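Local coordinates for protein polymerase cofactor VP35 (Reston ebolavirus, PDB 3L2A) that serves as a viral polymerase cofactor and, through this interferon inhibitory domain, binds RNA and counters the host interferon response, at residues C36-G39 with K40-L44; L66-I69 with T70-V73. All blocks are in the same frame, centred on the assembly; numbering follows the deposited sequence.

Contact 1: C36-G39 with K40-L44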
loop_
_atom_site.group_PDB
_atom_site.type_symbol
_atom_site.label_atom_id
_atom_site.label_comp_id
_atom_site.label_asym_id
_atom_site.label_seq_id
_atom_site.Cartn_x
_atom_site.Cartn_y
_atom_site.Cartn_z
ATOM N N CYS A 36 -0.597 2.865 -5.662
ATOM C CA CYS A 36 -0.408 3.356 -7.027
ATOM C C CYS A 36 -1.170 2.535 -8.074
ATOM O O CYS A 36 -1.665 3.096 -9.048
ATOM C CB CYS A 36 1.069 3.470 -7.407
ATOM S SG CYS A 36 1.885 4.762 -6.522
ATOM N N LYS A 37 -1.224 1.220 -7.904
ATOM C CA LYS A 37 -2.033 0.386 -8.812
ATOM C C LYS A 37 -3.523 0.753 -8.732
ATOM O O LYS A 37 -4.191 0.950 -9.761
ATOM C CB LYS A 37 -1.832 -1.103 -8.486
ATOM C CG LYS A 37 -2.603 -1.978 -9.449
ATOM C CD LYS A 37 -2.154 -3.430 -9.409
ATOM C CE LYS A 37 -2.597 -4.137 -10.693
ATOM N NZ LYS A 37 -4.014 -3.856 -11.029
ATOM N N ILE A 38 -4.048 0.870 -7.513
ATOM C CA ILE A 38 -5.468 1.186 -7.350
ATOM C C ILE A 38 -5.721 2.609 -7.902
ATOM O O ILE A 38 -6.694 2.868 -8.612
ATOM C CB ILE A 38 -5.894 1.026 -5.873
ATOM C CG1 ILE A 38 -5.999 -0.470 -5.543
ATOM C CG2 ILE A 38 -7.222 1.738 -5.632
ATOM C CD1 ILE A 38 -5.917 -0.762 -4.047
ATOM N N GLY A 39 -4.810 3.525 -7.611
ATOM C CA GLY A 39 -4.922 4.894 -8.136
ATOM C C GLY A 39 -4.936 4.921 -9.650
ATOM O O GLY A 39 -5.780 5.580 -10.269
ATOM N N LYS A 40 -4.020 4.182 -10.259
ATOM C CA LYS A 40 -3.947 4.170 -11.721
ATOM C C LYS A 40 -5.239 3.597 -12.307
ATOM O O LYS A 40 -5.819 4.200 -13.237
ATOM C CB LYS A 40 -2.730 3.376 -12.178
ATOM C CG LYS A 40 -2.552 3.324 -13.697
ATOM C CD LYS A 40 -1.228 2.683 -14.084
ATOM C CE LYS A 40 -1.007 2.859 -15.578
ATOM N NZ LYS A 40 -1.867 1.920 -16.362
ATOM N N ASP A 41 -5.685 2.455 -11.761
ATOM C CA ASP A 41 -6.865 1.735 -12.284
ATOM C C ASP A 41 -8.187 2.506 -12.147
ATOM O O ASP A 41 -9.131 2.272 -12.921
ATOM C CB ASP A 41 -6.972 0.339 -11.640
ATOM C CG ASP A 41 -5.787 -0.559 -11.970
ATOM O OD1 ASP A 41 -5.007 -0.229 -12.891
ATOM O OD2 ASP A 41 -5.620 -1.603 -11.294
ATOM N N ASN A 42 -8.227 3.469 -11.218
ATOM C CA ASN A 42 -9.442 4.217 -10.885
ATOM C C ASN A 42 -9.349 5.723 -11.128
ATOM O O ASN A 42 -10.231 6.497 -10.705
ATOM C CB ASN A 42 -9.819 3.911 -9.445
ATOM C CG ASN A 42 -10.236 2.473 -9.279
ATOM O OD1 ASN A 42 -11.337 2.105 -9.690
ATOM N ND2 ASN A 42 -9.343 1.639 -8.734
ATOM N N ASN A 43 -8.284 6.118 -11.831
ATOM C CA ASN A 43 -8.033 7.508 -12.214
ATOM C C ASN A 43 -7.985 8.458 -11.013
ATOM O O ASN A 43 -8.492 9.588 -11.068
ATOM C CB ASN A 43 -9.025 7.979 -13.291
ATOM C CG ASN A 43 -8.943 7.135 -14.541
ATOM O OD1 ASN A 43 -7.862 6.959 -15.114
ATOM N ND2 ASN A 43 -10.081 6.578 -14.962
ATOM N N LEU A 44 -7.314 8.004 -9.954
ATOM C CA LEU A 44 -7.236 8.761 -8.682
ATOM C C LEU A 44 -5.805 9.116 -8.272
ATOM O O LEU A 44 -5.583 9.511 -7.126
ATOM C CB LEU A 44 -7.934 7.947 -7.568
ATOM C CG LEU A 44 -9.469 7.934 -7.715
ATOM C CD1 LEU A 44 -10.053 6.941 -6.760
ATOM C CD2 LEU A 44 -10.040 9.337 -7.395
#

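Contact 2: L66-I69 with T70-V73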
loop_
_atom_site.group_PDB
_atom_site.type_symbol
_atom_site.label_atom_id
_atom_site.label_comp_id
_atom_site.label_asym_id
_atom_site.label_seq_id
_atom_site.Cartn_x
_atom_site.Cartn_y
_atom_site.Cartn_z
ATOM N N LEU A 66 0.869 7.661 4.137
ATOM C CA LEU A 66 0.300 6.533 3.404
ATOM C C LEU A 66 -0.869 5.928 4.151
ATOM O O LEU A 66 -1.880 5.572 3.550
ATOM C CB LEU A 66 1.369 5.488 3.151
ATOM C CG LEU A 66 2.487 5.905 2.178
ATOM C CD1 LEU A 66 3.615 4.896 2.254
ATOM C CD2 LEU A 66 1.952 6.012 0.729
ATOM N N ILE A 67 -0.732 5.779 5.464
ATOM C CA ILE A 67 -1.886 5.324 6.248
ATOM C C ILE A 67 -3.080 6.267 6.064
ATOM O O ILE A 67 -4.209 5.833 5.842
ATOM C CB ILE A 67 -1.523 5.190 7.744
ATOM C CG1 ILE A 67 -0.514 4.052 7.941
ATOM C CG2 ILE A 67 -2.787 4.971 8.612
ATOM C CD1 ILE A 67 0.023 3.948 9.378
ATOM N N GLN A 68 -2.816 7.569 6.115
ATOM C CA GLN A 68 -3.892 8.538 5.997
ATOM C C GLN A 68 -4.576 8.459 4.638
ATOM O O GLN A 68 -5.801 8.592 4.554
ATOM C CB GLN A 68 -3.377 9.940 6.330
ATOM C CG GLN A 68 -2.904 10.074 7.792
ATOM C CD GLN A 68 -3.970 9.816 8.849
ATOM O OE1 GLN A 68 -4.297 8.670 9.172
ATOM N NE2 GLN A 68 -4.460 10.889 9.459
ATOM N N ILE A 69 -3.801 8.230 3.581
ATOM C CA ILE A 69 -4.384 8.013 2.242
ATOM C C ILE A 69 -5.417 6.912 2.292
ATOM O O ILE A 69 -6.538 7.076 1.784
ATOM C CB ILE A 69 -3.313 7.724 1.153
ATOM C CG1 ILE A 69 -2.513 9.003 0.845
ATOM C CG2 ILE A 69 -3.963 7.110 -0.128
ATOM C CD1 ILE A 69 -1.117 8.766 0.178
ATOM N N THR A 70 -5.074 5.802 2.928
ATOM C CA THR A 70 -5.987 4.627 2.948
ATOM C C THR A 70 -7.288 4.928 3.686
ATOM O O THR A 70 -8.332 4.363 3.363
ATOM C CB THR A 70 -5.338 3.369 3.522
ATOM O OG1 THR A 70 -5.089 3.511 4.928
ATOM C CG2 THR A 70 -4.027 3.048 2.768
ATOM N N LYS A 71 -7.208 5.861 4.627
ATOM C CA LYS A 71 -8.352 6.276 5.446
ATOM C C LYS A 71 -9.182 7.417 4.835
ATOM O O LYS A 71 -10.397 7.510 5.067
ATOM C CB LYS A 71 -7.834 6.703 6.826
ATOM C CG LYS A 71 -7.321 5.513 7.654
ATOM C CD LYS A 71 -6.410 5.948 8.800
ATOM C CE LYS A 71 -7.107 6.826 9.822
ATOM N NZ LYS A 71 -6.090 7.394 10.789
ATOM N N ARG A 72 -8.538 8.294 4.079
ATOM C CA ARG A 72 -9.233 9.486 3.602
ATOM C C ARG A 72 -9.888 9.255 2.246
ATOM O O ARG A 72 -11.002 9.717 2.009
ATOM C CB ARG A 72 -8.290 10.688 3.559
ATOM C CG ARG A 72 -7.774 11.088 4.929
ATOM C CD ARG A 72 -6.907 12.333 4.882
ATOM N NE ARG A 72 -6.328 12.597 6.197
ATOM C CZ ARG A 72 -5.201 13.265 6.414
ATOM N NH1 ARG A 72 -4.499 13.769 5.407
ATOM N NH2 ARG A 72 -4.781 13.437 7.657
ATOM N N VAL A 73 -9.197 8.523 1.374
ATOM C CA VAL A 73 -9.586 8.428 -0.022
ATOM C C VAL A 73 -10.555 7.258 -0.192
ATOM O O VAL A 73 -10.160 6.112 0.042
ATOM C CB VAL A 73 -8.340 8.288 -0.935
ATOM C CG1 VAL A 73 -8.748 8.274 -2.393
ATOM C CG2 VAL A 73 -7.332 9.439 -0.680
#

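Contact 1: C36-G39 with K40-L44
The carbonyl oxygen of Ile38 is gripped twice by one residue, Asn42, four positions on. The side-chain amide does most of the work: ND2 of Asn42 lies 2.9 Å from Ile38 O, with an N-H...O angle of 155° and the oxygen close to the amide plane. The backbone N of Asn42 adds a weak, strongly bent bond to the same oxygen. With CG beside its own backbone N (chi1 -67°), the Asn42 amide folds back along the helix and lies alongside the Ile38 side chain, both pointing the same way, with ND2 3.8 Å from Ile38 CG2.

One residue later, Gly39 O receives a nearly straight bond from Leu44 N at 2.9 Å. This link, together with the weak bond from Asn43 N to Lys40 O at 3.4 Å and the left-handed backbone of Asn43, makes a Schellman motif that closes helix 27-41. Leu44 is at the same time the N-cap residue of helix 45-57, so the turn between the two helices is very short.

On the exposed face, Lys37 and Asp41 form a salt bridge one helical turn apart. The lysine chain rises with CG anti to its backbone N (chi1 -177°), runs extended, then bends at its last torsion, which brings NZ 2.8 Å from Asp41 OD2, on the syn lone pair of that oxygen. The carboxylate turns a face to the Lys37 carbonyl oxygen, which stands almost straight above Asp41 CG at 3.1 Å. Asp41 OD1 and OD2 both lie within 3.4 Å of Lys37 O; these acceptors should repel somewhat, and the Lys37 ammonium group would probably offset it. Toward the protein interior, Ile38 packs against Ile75 and Phe76 of helix 75-78, while Asn42 and Leu44 also touch Ile75.

Contact 2: L66-I69 with T70-V73
Leu66 O takes the backbone N-H of Thr70 at a rather long 3.3 Å, while the Leu66 side chain turns into the core against Phe28, Leu31, Val32 and Ile35 of helix 27-41. Ile67 O carries more load. The Thr70 hydroxyl donates to it from three residues on, OG1 to O 2.6 Å, in the carbonyl plane and on a lone pair, and Lys71 N is the second donor. A chi1 of 69° sets OG1 between the threonine's own N and carbonyl carbon, where it meets Ile67 O, and leaves CG2 against Leu66 O. On the outer side, Ile67 CG2 lies against Lys71 CD.

Gln68 meets two cationic neighbours, but of the two its side chain bonds only Lys71. Its chain bends at chi2 (-61°), and OE1 accepts from Lys71 NZ at 2.7 Å, again in plane and on a lone pair. Gln68 NE2 and Arg72 NH2, 3.1 Å apart, are both donors and make no bond. Gln68 CB sits 3.8 Å above the centre of the Arg72 guanidinium, whose plane is turned 69° from the amide. Arg72 was modelled in two conformers, so this packing is less certain.

Ile69 O receives Val73 N at 3.1 Å in the final regular bond of helix 62-72, before Val73 turns to an extended backbone. Beside it Ile69 CG2 meets Val73 CG2 at 4.1 Å, and Ile69 continues inward to Ile48 and Phe52 of helix 45-57.

Leu66 and Ile69 thus turn to neighbouring helices, while on the outer side the neutral Gln68 amide offers Lys71 an oxygen without cancelling its charge.

Both contacts are C-terminal ends of helices in the helical part of the domain, lying in series along the chain with helix 45-57 between them. Their centres are 14 Å apart and their nearest atoms about 5 Å, so they do not touch. Common neighbours join them instead: helix 10-19 packs on Cys36 of contact 1 and on Leu66 and Ile69 of contact 2, and Ile109 reaches both Ile38 and Thr70. Just beyond contact 2 the chain enters helix 75-78, whose Ile75 returns to contact 1. A glycerol, probably from the crystallisation liquor, lies about 4 Å from the side chain of Lys37.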